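PDB 4WJB: putative amidohydrolase/peptidase from Burkholderia cenocepacia, which probably hydrolyses carbon-nitrogen bonds other than peptide bonds, as a zinc-binding member of the peptidase M20 family. Local coordinates for residues Ala222-Arg227 and Asp272-Val277; Ala149-Gly154 and Gly158-Glu163; Arg356-Ser361 and Leu413-Leu418; Phe386-Asp391 and Pro403-Ala408. One frame throughout, in Å; residues are numbered along the deposited sequence. Where two conformers were deposited one is given.

Contact 1: residues Ala222-Arg227 and Asp272-Val277; sequences AGQGQR and DARATV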
loop_
_atom_site.group_PDB
_atom_site.type_symbol
_atom_site.label_atom_id
_atom_site.label_comp_id
_atom_site.label_asym_id
_atom_site.label_seq_id
_atom_site.Cartn_x
_atom_site.Cartn_y
_atom_site.Cartn_z
ATOM N N ALA A 222 -10.339 -5.418 32.057
ATOM C CA ALA A 222 -9.156 -4.622 31.737
ATOM C C ALA A 222 -9.339 -3.812 30.465
ATOM O O ALA A 222 -10.196 -4.122 29.640
ATOM C CB ALA A 222 -7.929 -5.527 31.595
ATOM N N GLY A 223 -8.524 -2.773 30.320
ATOM C CA GLY A 223 -8.358 -2.089 29.050
ATOM C C GLY A 223 -7.073 -2.616 28.433
ATOM O O GLY A 223 -6.150 -2.977 29.158
ATOM N N GLN A 224 -7.012 -2.673 27.106
ATOM C CA GLN A 224 -5.875 -3.276 26.402
ATOM C C GLN A 224 -4.571 -2.492 26.507
ATOM O O GLN A 224 -4.567 -1.258 26.461
ATOM C CB GLN A 224 -6.205 -3.447 24.916
ATOM C CG GLN A 224 -7.190 -4.548 24.601
ATOM C CD GLN A 224 -7.787 -4.388 23.221
ATOM O OE1 GLN A 224 -7.739 -3.304 22.636
ATOM N NE2 GLN A 224 -8.360 -5.462 22.692
ATOM N N GLY A 225 -3.464 -3.217 26.630
ATOM C CA GLY A 225 -2.153 -2.633 26.416
ATOM C C GLY A 225 -1.927 -2.547 24.918
ATOM O O GLY A 225 -2.593 -3.246 24.155
ATOM N N GLN A 226 -1.000 -1.695 24.492
ATOM C CA GLN A 226 -0.718 -1.510 23.071
ATOM C C GLN A 226 0.772 -1.363 22.800
ATOM O O GLN A 226 1.485 -0.709 23.562
ATOM C CB GLN A 226 -1.439 -0.274 22.524
ATOM C CG GLN A 226 -2.941 -0.264 22.699
ATOM C CD GLN A 226 -3.576 0.998 22.151
ATOM O OE1 GLN A 226 -3.206 1.476 21.078
ATOM N NE2 GLN A 226 -4.536 1.547 22.889
ATOM N N ARG A 227 1.230 -1.970 21.708
ATOM C CA ARG A 227 2.567 -1.718 21.174
ATOM C C ARG A 227 2.461 -1.441 19.673
ATOM O O ARG A 227 1.940 -2.268 18.923
ATOM C CB ARG A 227 3.501 -2.908 21.421
ATOM C CG ARG A 227 3.461 -3.479 22.828
ATOM C CD ARG A 227 4.628 -3.009 23.682
ATOM N NE ARG A 227 4.495 -3.482 25.059
ATOM C CZ ARG A 227 5.191 -4.482 25.591
ATOM N NH1 ARG A 227 6.103 -5.125 24.874
ATOM N NH2 ARG A 227 4.984 -4.829 26.854
ATOM N N ASP A 272 -7.846 -12.814 23.192
ATOM C CA ASP A 272 -7.746 -11.391 23.525
ATOM C C ASP A 272 -6.697 -10.609 22.739
ATOM O O ASP A 272 -6.710 -9.378 22.738
ATOM C CB ASP A 272 -7.484 -11.235 25.023
ATOM C CG ASP A 272 -8.688 -11.632 25.859
ATOM O OD1 ASP A 272 -9.827 -11.467 25.369
ATOM O OD2 ASP A 272 -8.498 -12.125 26.988
ATOM N N ALA A 273 -5.790 -11.304 22.065
ATOM C CA ALA A 273 -4.789 -10.606 21.276
ATOM C C ALA A 273 -5.426 -9.896 20.086
ATOM O O ALA A 273 -6.345 -10.418 19.455
ATOM C CB ALA A 273 -3.712 -11.574 20.794
ATOM N N ARG A 274 -4.934 -8.695 19.798
ATOM C CA ARG A 274 -5.230 -8.018 18.540
ATOM C C ARG A 274 -3.916 -7.794 17.804
ATOM O O ARG A 274 -2.987 -7.222 18.362
ATOM C CB ARG A 274 -5.942 -6.685 18.775
ATOM C CG ARG A 274 -7.159 -6.771 19.691
ATOM C CD ARG A 274 -8.358 -7.397 18.993
ATOM N NE ARG A 274 -9.566 -7.294 19.811
ATOM C CZ ARG A 274 -9.955 -8.214 20.690
ATOM N NH1 ARG A 274 -9.243 -9.321 20.859
ATOM N NH2 ARG A 274 -11.064 -8.032 21.391
ATOM N N ALA A 275 -3.830 -8.253 16.560
ATOM C CA ALA A 275 -2.609 -8.076 15.779
ATOM C C ALA A 275 -2.981 -7.608 14.390
ATOM O O ALA A 275 -3.735 -8.281 13.694
ATOM C CB ALA A 275 -1.813 -9.360 15.722
ATOM N N THR A 276 -2.462 -6.451 13.992
ATOM C CA THR A 276 -2.961 -5.790 12.790
ATOM C C THR A 276 -1.891 -5.041 11.998
ATOM O O THR A 276 -1.078 -4.308 12.560
ATOM C CB THR A 276 -4.079 -4.782 13.148
ATOM O OG1 THR A 276 -4.996 -5.385 14.070
ATOM C CG2 THR A 276 -4.833 -4.335 11.905
ATOM N N VAL A 277 -1.903 -5.229 10.684
ATOM C CA VAL A 277 -1.158 -4.359 9.782
ATOM C C VAL A 277 -2.199 -3.510 9.062
ATOM O O VAL A 277 -2.927 -4.005 8.207
ATOM C CB VAL A 277 -0.288 -5.152 8.786
ATOM C CG1 VAL A 277 0.386 -4.212 7.786
ATOM C CG2 VAL A 277 0.758 -5.966 9.532
HETATM O O HOH W 1 -8.366 -7.722 23.982
#

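Contact 2: residues Ala149-Gly154 and Gly158-Glu163; sequences AMVSAG and GVYTLE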
loop_
_atom_site.group_PDB
_atom_site.type_symbol
_atom_site.label_atom_id
_atom_site.label_comp_id
_atom_site.label_asym_id
_atom_site.label_seq_id
_atom_site.Cartn_x
_atom_site.Cartn_y
_atom_site.Cartn_z
ATOM N N ALA A 149 -7.870 12.899 23.369
ATOM C CA ALA A 149 -9.051 12.290 23.974
ATOM C C ALA A 149 -8.865 12.098 25.475
ATOM O O ALA A 149 -7.732 12.008 25.952
ATOM C CB ALA A 149 -9.350 10.952 23.303
ATOM N N MET A 150 -9.975 12.040 26.210
ATOM C CA MET A 150 -9.948 11.726 27.638
ATOM C C MET A 150 -9.053 12.681 28.424
ATOM O O MET A 150 -8.453 12.290 29.420
ATOM C CB MET A 150 -9.478 10.280 27.863
ATOM C CG MET A 150 -10.459 9.206 27.393
ATOM S SD MET A 150 -9.663 7.724 26.715
ATOM C CE MET A 150 -8.499 7.301 28.009
ATOM N N VAL A 151 -8.963 13.928 27.974
ATOM C CA VAL A 151 -8.003 14.859 28.558
ATOM C C VAL A 151 -8.395 15.266 29.975
ATOM O O VAL A 151 -7.523 15.479 30.816
ATOM C CB VAL A 151 -7.825 16.127 27.679
ATOM C CG1 VAL A 151 -9.138 16.890 27.527
ATOM C CG2 VAL A 151 -6.746 17.035 28.259
ATOM N N SER A 152 -9.697 15.339 30.255
ATOM C CA SER A 152 -10.153 15.881 31.538
ATOM C C SER A 152 -10.123 14.835 32.649
ATOM O O SER A 152 -9.707 15.121 33.771
ATOM C CB SER A 152 -11.560 16.464 31.409
ATOM O OG SER A 152 -11.893 17.195 32.574
ATOM N N ALA A 153 -10.564 13.619 32.339
ATOM C CA ALA A 153 -10.369 12.519 33.263
ATOM C C ALA A 153 -8.866 12.316 33.439
ATOM O O ALA A 153 -8.406 11.880 34.494
ATOM C CB ALA A 153 -11.044 11.249 32.761
ATOM N N GLY A 154 -8.109 12.660 32.401
ATOM C CA GLY A 154 -6.659 12.609 32.456
ATOM C C GLY A 154 -6.084 13.543 33.507
ATOM O O GLY A 154 -5.266 13.128 34.330
ATOM N N GLY A 158 -4.063 12.448 36.931
ATOM C CA GLY A 158 -2.627 12.659 36.951
ATOM C C GLY A 158 -1.927 12.363 35.633
ATOM O O GLY A 158 -0.704 12.409 35.556
ATOM N N VAL A 159 -2.699 12.052 34.598
ATOM C CA VAL A 159 -2.119 11.811 33.276
ATOM C C VAL A 159 -1.590 13.118 32.691
ATOM O O VAL A 159 -0.515 13.155 32.097
ATOM C CB VAL A 159 -3.140 11.191 32.302
ATOM C CG1 VAL A 159 -2.479 10.881 30.945
ATOM C CG2 VAL A 159 -3.746 9.935 32.904
ATOM N N TYR A 160 -2.350 14.193 32.875
ATOM C CA TYR A 160 -1.982 15.495 32.335
ATOM C C TYR A 160 -2.046 16.564 33.413
ATOM O O TYR A 160 -2.816 16.443 34.370
ATOM C CB TYR A 160 -2.904 15.890 31.176
ATOM C CG TYR A 160 -2.965 14.896 30.037
ATOM C CD1 TYR A 160 -1.851 14.660 29.236
ATOM C CD2 TYR A 160 -4.142 14.223 29.738
ATOM C CE1 TYR A 160 -1.904 13.762 28.182
ATOM C CE2 TYR A 160 -4.206 13.321 28.683
ATOM C CZ TYR A 160 -3.081 13.094 27.911
ATOM O OH TYR A 160 -3.135 12.203 26.861
ATOM N N THR A 161 -1.252 17.617 33.255
ATOM C CA THR A 161 -1.350 18.762 34.154
ATOM C C THR A 161 -2.599 19.567 33.829
ATOM O O THR A 161 -3.130 19.481 32.720
ATOM C CB THR A 161 -0.126 19.691 34.057
ATOM O OG1 THR A 161 -0.115 20.333 32.777
ATOM C CG2 THR A 161 1.168 18.912 34.254
ATOM N N LEU A 162 -3.062 20.354 34.795
ATOM C CA LEU A 162 -4.185 21.253 34.569
ATOM C C LEU A 162 -3.834 22.291 33.504
ATOM O O LEU A 162 -4.671 22.634 32.672
ATOM C CB LEU A 162 -4.600 21.941 35.876
ATOM C CG LEU A 162 -5.739 22.963 35.789
ATOM C CD1 LEU A 162 -7.021 22.311 35.294
ATOM C CD2 LEU A 162 -5.967 23.650 37.138
ATOM N N GLU A 163 -2.597 22.785 33.530
ATOM C CA GLU A 163 -2.136 23.756 32.537
ATOM C C GLU A 163 -2.235 23.170 31.131
ATOM O O GLU A 163 -2.656 23.845 30.190
ATOM C CB GLU A 163 -0.695 24.192 32.825
ATOM C CG GLU A 163 -0.168 25.274 31.886
ATOM C CD GLU A 163 1.214 25.782 32.277
ATOM O OE1 GLU A 163 2.148 24.955 32.382
ATOM O OE2 GLU A 163 1.366 27.011 32.482
HETATM O O HOH W 2 -5.302 10.776 26.254
#

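Contact 3: residues Arg356-Ser361 and Leu413-Leu418; sequences RSLGLS and LLRAVL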
loop_
_atom_site.group_PDB
_atom_site.type_symbol
_atom_site.label_atom_id
_atom_site.label_comp_id
_atom_site.label_asym_id
_atom_site.label_seq_id
_atom_site.Cartn_x
_atom_site.Cartn_y
_atom_site.Cartn_z
ATOM N N ARG A 356 -25.188 -11.432 38.070
ATOM C CA ARG A 356 -25.696 -12.710 38.566
ATOM C C ARG A 356 -27.003 -12.582 39.336
ATOM O O ARG A 356 -27.971 -13.293 39.060
ATOM C CB ARG A 356 -24.661 -13.380 39.469
ATOM C CG ARG A 356 -23.446 -13.908 38.745
ATOM C CD ARG A 356 -22.722 -14.921 39.607
ATOM N NE ARG A 356 -21.710 -15.640 38.844
ATOM C CZ ARG A 356 -20.401 -15.505 39.027
ATOM N NH1 ARG A 356 -19.941 -14.680 39.961
ATOM N NH2 ARG A 356 -19.551 -16.201 38.280
ATOM N N SER A 357 -27.016 -11.674 40.308
ATOM C CA SER A 357 -28.171 -11.480 41.174
ATOM C C SER A 357 -29.396 -11.047 40.376
ATOM O O SER A 357 -30.531 -11.302 40.777
ATOM C CB SER A 357 -27.851 -10.446 42.255
ATOM O OG SER A 357 -26.678 -10.800 42.968
ATOM N N LEU A 358 -29.157 -10.401 39.239
ATOM C CA LEU A 358 -30.237 -9.923 38.385
ATOM C C LEU A 358 -30.665 -10.974 37.366
ATOM O O LEU A 358 -31.570 -10.738 36.566
ATOM C CB LEU A 358 -29.813 -8.647 37.662
ATOM C CG LEU A 358 -29.736 -7.385 38.519
ATOM C CD1 LEU A 358 -28.929 -6.316 37.791
ATOM C CD2 LEU A 358 -31.135 -6.888 38.838
ATOM N N GLY A 359 -30.009 -12.130 37.393
ATOM C CA GLY A 359 -30.320 -13.201 36.466
ATOM C C GLY A 359 -29.999 -12.830 35.027
ATOM O O GLY A 359 -30.621 -13.332 34.089
ATOM N N LEU A 360 -29.023 -11.945 34.853
ATOM C CA LEU A 360 -28.661 -11.455 33.531
ATOM C C LEU A 360 -27.530 -12.272 32.931
ATOM O O LEU A 360 -26.586 -12.641 33.627
ATOM C CB LEU A 360 -28.263 -9.977 33.603
ATOM C CG LEU A 360 -29.408 -9.005 33.888
ATOM C CD1 LEU A 360 -28.881 -7.605 34.191
ATOM C CD2 LEU A 360 -30.372 -8.979 32.711
ATOM N N SER A 361 -27.629 -12.564 31.638
ATOM C CA SER A 361 -26.538 -13.230 30.939
ATOM C C SER A 361 -25.324 -12.310 30.939
ATOM O O SER A 361 -25.459 -11.095 30.773
ATOM C CB SER A 361 -26.937 -13.596 29.507
ATOM O OG SER A 361 -27.219 -12.434 28.746
ATOM N N LEU A 413 -25.402 -1.408 37.106
ATOM C CA LEU A 413 -24.763 -0.220 37.682
ATOM C C LEU A 413 -25.384 0.144 39.029
ATOM O O LEU A 413 -24.678 0.462 39.988
ATOM C CB LEU A 413 -24.875 0.985 36.739
ATOM C CG LEU A 413 -24.191 2.242 37.305
ATOM C CD1 LEU A 413 -22.671 2.042 37.322
ATOM C CD2 LEU A 413 -24.561 3.511 36.548
ATOM N N LEU A 414 -26.709 0.108 39.084
ATOM C CA LEU A 414 -27.434 0.386 40.319
ATOM C C LEU A 414 -26.973 -0.522 41.457
ATOM O O LEU A 414 -26.663 -0.047 42.546
ATOM C CB LEU A 414 -28.939 0.229 40.096
ATOM C CG LEU A 414 -29.816 0.243 41.353
ATOM C CD1 LEU A 414 -29.668 1.554 42.128
ATOM C CD2 LEU A 414 -31.279 -0.022 41.004
ATOM N N ARG A 415 -26.914 -1.825 41.205
ATOM C CA ARG A 415 -26.542 -2.770 42.255
ATOM C C ARG A 415 -25.075 -2.667 42.638
ATOM O O ARG A 415 -24.727 -2.795 43.805
ATOM C CB ARG A 415 -26.872 -4.201 41.827
ATOM C CG ARG A 415 -28.340 -4.401 41.520
ATOM C CD ARG A 415 -29.095 -4.897 42.747
ATOM N NE ARG A 415 -29.202 -6.355 42.735
ATOM C CZ ARG A 415 -30.344 -7.025 42.590
ATOM N NH1 ARG A 415 -30.329 -8.348 42.571
ATOM N NH2 ARG A 415 -31.503 -6.381 42.473
ATOM N N ALA A 416 -24.215 -2.454 41.644
ATOM C CA ALA A 416 -22.791 -2.267 41.891
ATOM C C ALA A 416 -22.531 -1.023 42.742
ATOM O O ALA A 416 -21.798 -1.077 43.734
ATOM C CB ALA A 416 -22.031 -2.174 40.571
ATOM N N VAL A 417 -23.125 0.097 42.337
ATOM C CA VAL A 417 -22.951 1.362 43.042
ATOM C C VAL A 417 -23.502 1.248 44.451
ATOM O O VAL A 417 -22.871 1.686 45.420
ATOM C CB VAL A 417 -23.642 2.525 42.304
ATOM C CG1 VAL A 417 -23.773 3.745 43.218
ATOM C CG2 VAL A 417 -22.876 2.867 41.036
ATOM N N LEU A 418 -24.676 0.638 44.561
ATOM C CA LEU A 418 -25.313 0.444 45.853
ATOM C C LEU A 418 -24.418 -0.360 46.795
ATOM O O LEU A 418 -24.188 0.052 47.925
ATOM C CB LEU A 418 -26.660 -0.253 45.689
ATOM C CG LEU A 418 -27.422 -0.478 46.993
ATOM C CD1 LEU A 418 -27.592 0.838 47.741
ATOM C CD2 LEU A 418 -28.767 -1.129 46.724
#

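Contact 4: residues Phe386-Asp391 and Pro403-Ala408; sequences FVPCVD and PEWATA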
loop_
_atom_site.group_PDB
_atom_site.type_symbol
_atom_site.label_atom_id
_atom_site.label_comp_id
_atom_site.label_asym_id
_atom_site.label_seq_id
_atom_site.Cartn_x
_atom_site.Cartn_y
_atom_site.Cartn_z
ATOM N N PHE A 386 -20.236 -3.210 30.428
ATOM C CA PHE A 386 -20.602 -3.105 29.017
ATOM C C PHE A 386 -21.997 -3.660 28.752
ATOM O O PHE A 386 -22.414 -4.638 29.371
ATOM C CB PHE A 386 -19.599 -3.851 28.123
ATOM C CG PHE A 386 -18.350 -3.071 27.800
ATOM C CD1 PHE A 386 -18.153 -1.796 28.305
ATOM C CD2 PHE A 386 -17.370 -3.624 26.990
ATOM C CE1 PHE A 386 -17.003 -1.085 28.008
ATOM C CE2 PHE A 386 -16.216 -2.915 26.685
ATOM C CZ PHE A 386 -16.034 -1.643 27.197
ATOM N N VAL A 387 -22.712 -3.024 27.829
ATOM C CA VAL A 387 -23.895 -3.613 27.207
ATOM C C VAL A 387 -23.578 -3.810 25.724
ATOM O O VAL A 387 -22.658 -3.174 25.204
ATOM C CB VAL A 387 -25.153 -2.732 27.366
ATOM C CG1 VAL A 387 -25.557 -2.628 28.830
ATOM C CG2 VAL A 387 -24.929 -1.357 26.748
ATOM N N PRO A 388 -24.327 -4.687 25.033
ATOM C CA PRO A 388 -24.009 -4.876 23.616
ATOM C C PRO A 388 -24.455 -3.681 22.784
ATOM O O PRO A 388 -25.188 -2.824 23.275
ATOM C CB PRO A 388 -24.812 -6.132 23.228
ATOM C CG PRO A 388 -25.365 -6.690 24.529
ATOM C CD PRO A 388 -25.453 -5.535 25.461
ATOM N N CYS A 389 -24.003 -3.615 21.540
ATOM C CA CYS A 389 -24.599 -2.681 20.600
ATOM C C CYS A 389 -24.816 -3.401 19.282
ATOM O O CYS A 389 -24.082 -4.330 18.947
ATOM C CB CYS A 389 -23.735 -1.429 20.430
ATOM S SG CYS A 389 -21.985 -1.723 20.115
ATOM N N VAL A 390 -25.852 -2.992 18.557
ATOM C CA VAL A 390 -26.225 -3.643 17.306
ATOM C C VAL A 390 -25.087 -3.598 16.296
ATOM O O VAL A 390 -24.556 -2.526 15.999
ATOM C CB VAL A 390 -27.473 -2.991 16.690
ATOM C CG1 VAL A 390 -27.917 -3.762 15.459
ATOM C CG2 VAL A 390 -28.589 -2.928 17.715
ATOM N N ASP A 391 -24.706 -4.775 15.799
ATOM C CA ASP A 391 -23.624 -4.928 14.822
ATOM C C ASP A 391 -22.269 -4.454 15.353
ATOM O O ASP A 391 -21.285 -4.413 14.615
ATOM C CB ASP A 391 -23.962 -4.182 13.527
ATOM C CG ASP A 391 -25.247 -4.677 12.888
ATOM O OD1 ASP A 391 -25.577 -5.870 13.060
ATOM O OD2 ASP A 391 -25.924 -3.875 12.209
ATOM N N PRO A 403 -33.918 -1.141 24.335
ATOM C CA PRO A 403 -34.381 -0.798 25.684
ATOM C C PRO A 403 -33.997 -1.853 26.728
ATOM O O PRO A 403 -33.603 -1.508 27.841
ATOM C CB PRO A 403 -35.899 -0.718 25.518
ATOM C CG PRO A 403 -36.087 -0.301 24.098
ATOM C CD PRO A 403 -34.980 -0.961 23.325
ATOM N N GLU A 404 -34.106 -3.123 26.359
ATOM C CA GLU A 404 -33.760 -4.225 27.253
ATOM C C GLU A 404 -32.305 -4.142 27.711
ATOM O O GLU A 404 -32.018 -4.231 28.907
ATOM C CB GLU A 404 -34.025 -5.570 26.566
ATOM C CG GLU A 404 -35.506 -5.916 26.424
ATOM C CD GLU A 404 -36.266 -4.936 25.540
ATOM O OE1 GLU A 404 -35.658 -4.382 24.597
ATOM O OE2 GLU A 404 -37.467 -4.707 25.797
ATOM N N TRP A 405 -31.394 -3.956 26.760
ATOM C CA TRP A 405 -29.979 -3.791 27.070
ATOM C C TRP A 405 -29.731 -2.539 27.908
ATOM O O TRP A 405 -28.951 -2.570 28.858
ATOM C CB TRP A 405 -29.141 -3.712 25.788
ATOM C CG TRP A 405 -29.175 -4.950 24.953
ATOM C CD1 TRP A 405 -29.629 -6.183 25.320
ATOM C CD2 TRP A 405 -28.742 -5.067 23.596
ATOM N NE1 TRP A 405 -29.498 -7.068 24.271
ATOM C CE2 TRP A 405 -28.960 -6.403 23.198
ATOM C CE3 TRP A 405 -28.189 -4.171 22.677
ATOM C CZ2 TRP A 405 -28.642 -6.865 21.922
ATOM C CZ3 TRP A 405 -27.875 -4.630 21.408
ATOM C CH2 TRP A 405 -28.102 -5.966 21.042
ATOM N N ALA A 406 -30.375 -1.437 27.539
ATOM C CA ALA A 406 -30.199 -0.181 28.267
ATOM C C ALA A 406 -30.580 -0.351 29.734
ATOM O O ALA A 406 -29.844 0.063 30.627
ATOM C CB ALA A 406 -31.019 0.926 27.632
ATOM N N THR A 407 -31.731 -0.979 29.963
ATOM C CA THR A 407 -32.236 -1.232 31.308
ATOM C C THR A 407 -31.322 -2.169 32.100
ATOM O O THR A 407 -31.076 -1.955 33.289
ATOM C CB THR A 407 -33.662 -1.829 31.255
ATOM O OG1 THR A 407 -34.548 -0.889 30.634
ATOM C CG2 THR A 407 -34.169 -2.155 32.651
ATOM N N ALA A 408 -30.806 -3.195 31.431
ATOM C CA ALA A 408 -29.969 -4.192 32.092
ATOM C C ALA A 408 -28.642 -3.598 32.562
ATOM O O ALA A 408 -28.173 -3.898 33.660
ATOM C CB ALA A 408 -29.721 -5.361 31.169
#

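Contact 1: residues Ala222-Arg227 and Asp272-Val277
Q224 and D272 bring the backbones of 222-227 and 272-277 closest, yet their CA atoms remain 8.8 Å apart, so the join is made by side chains and one water. Q224 sends its amide across this gap on a chain extended beyond CG, after CG has turned anti to the carbonyl carbon (chi1 -73°). Its NE2 stands over one face of the R274 guanidinium, offset toward the rim, and comes to 3.5 Å from R274 CG. The amide and guanidinium planes are nearly perpendicular, 87° apart. A water lies over the same face; it accepts a bond from Q224 NE2 at 2.6 Å and donates to D272 O at 2.7 Å. Q224 NE2 and R274 NE also both donate to G241 O of the second subunit, so the amide and guanidinium converge on one carbonyl across the dimer interface. The R274 chain bends at chi2, which brings NH1 back to a weak bond with A273 O (3.4 Å). This lies in the M20 dimerisation region, where strand 289-302 pairs with both 217-234 and 274-283 and so separates them; Q224 and R274 each pack on its R301, while A275 and V277 rest on helix 251-268.

Contact 2: residues Ala149-Gly154 and Gly158-Glu163
The carbonyl oxygen of G154 is gripped by two backbone amides: V159 N donates to G154 O at 2.8 Å, tilted 32° from the carbonyl plane, and Y160 N adds a weak bond to G154 O at 3.4 Å. V159 also leans on this carbonyl with its side chain, CB lying 3.5 Å from G154 O. Glycine at 154 lets the Y160 ring come close, with CD2 4.0 Å from G154 CA. The ring presents its edge to V151 O, which approaches Y160 CD2 to 3.8 Å near the ring plane, while CG2 of V151 packs beside the same carbon. Helix 151-157 ends here in a Schellman motif at G158, whose positive phi (86°) turns the chain back so that V159 and Y160 can reach the last turn; T161 then N-caps helix 162-167, its OG1 bound to Y164 N. V159 CG1 sits over the centre of the Y160 ring, 3.7 Å above its plane. At the far end of the ring, a water in the ring plane links Y160 OH to A149 O, 2.7 Å from each. Next along the chain, the M150 side chain packs against E141, a residue seen to bind zinc although not in this chain, and lies about 8 Å from the bound zinc.

Contact 3: residues Arg356-Ser361 and Leu413-Leu418
A Schellman motif closes helix 345-357, and its last residue S357, with L358 just beyond it, meets R415 on the side of helix 403-421. The reversal occurs at G359, where phi is 66°; its amide reaches back to the helix, G359 N lying 2.9 Å from its acceptor R356 O. The contact is a surface one and joins the C-terminal end of one helix to the flank of another. R415 leaves its helix with CG anti to the carbonyl carbon and then folds twice, at chi2 (-93°) and chi3 (-95°), which carries the guanidinium over to the helix terminus. There it is met from two directions. The serine comes in the plane of the guanidinium, at its edge, with its methylene, while its hydroxyl is turned back to D353 O within its own helix; both details are uncertain, because S357 was deposited in two conformers and they hold for one. L358 also packs on D411 and V412, a turn earlier in helix 403-421, and R415 touches M16 at the start of the modelled chain. Over one face of the guanidinium L358 crosses the arginine chain obliquely, its CD2 offset toward the rim and 3.7 Å from R415 NH2.

Contact 4: residues Phe386-Asp391 and Pro403-Ala408
P388 lies flat against one face of the W405 indole, and the rest of the contact is ordered round that pairing. The proline CB sits almost squarely above the six-membered ring, 3.8 Å from its centroid and only 7° off the normal, a CH-pi contact. CG covers the bond shared by the two rings, and CD reaches the five-membered side, where P388 CD is 3.8 Å from W405 CG. The pyrrolidine edge CB-CG-CD thus runs from the six-membered ring across the ring junction. Its own carbonyl is turned toward the rim of the ring system: P388 O approaches W405 CE3 to 3.3 Å, and this oxygen is buried without a hydrogen-bonding partner. V390 comes to the benzene end instead, its N near the ring plane at the edge and its side chain crossing that of W405 at about a right angle, with CG2 4.1 Å from W405 CZ3. Tryptophan CG stands anti to the carbonyl carbon (chi1 -63°), which projects the indole from the helix toward P388. V387 meets the backbone instead, its CG1 3.4 Å from W405 O. Helix 403-421 thereby packs against the end of strand 382-387, where V387 is backbone-bonded to the zinc ligand H203 of strand 198-204; L210 of helix 209-213 also touches P388, and W25 of helix 21-31 touches A406.

How the contacts relate
Contacts 1 and 4 are buried, contact 2 is partly so and contact 3 lies at the surface. Contacts 3 and 4 share helix 403-421 and touch each other, L360 CD1 lying 3.8 Å from A408 O; the same helix offers an indole to a buried contact and an arginine to a surface one. Contacts 1 and 4 involve neighbouring strands, 217-234 and 382-387, but their centres are about 24 Å apart. Their chemistry also differs: contact 1 is polar, water-bridged and tied to the second subunit, whereas contact 4 is chiefly apolar. Contact 2, close to the zinc site, is local and combines backbone bonds at a helix end with packing of a tyrosine ring.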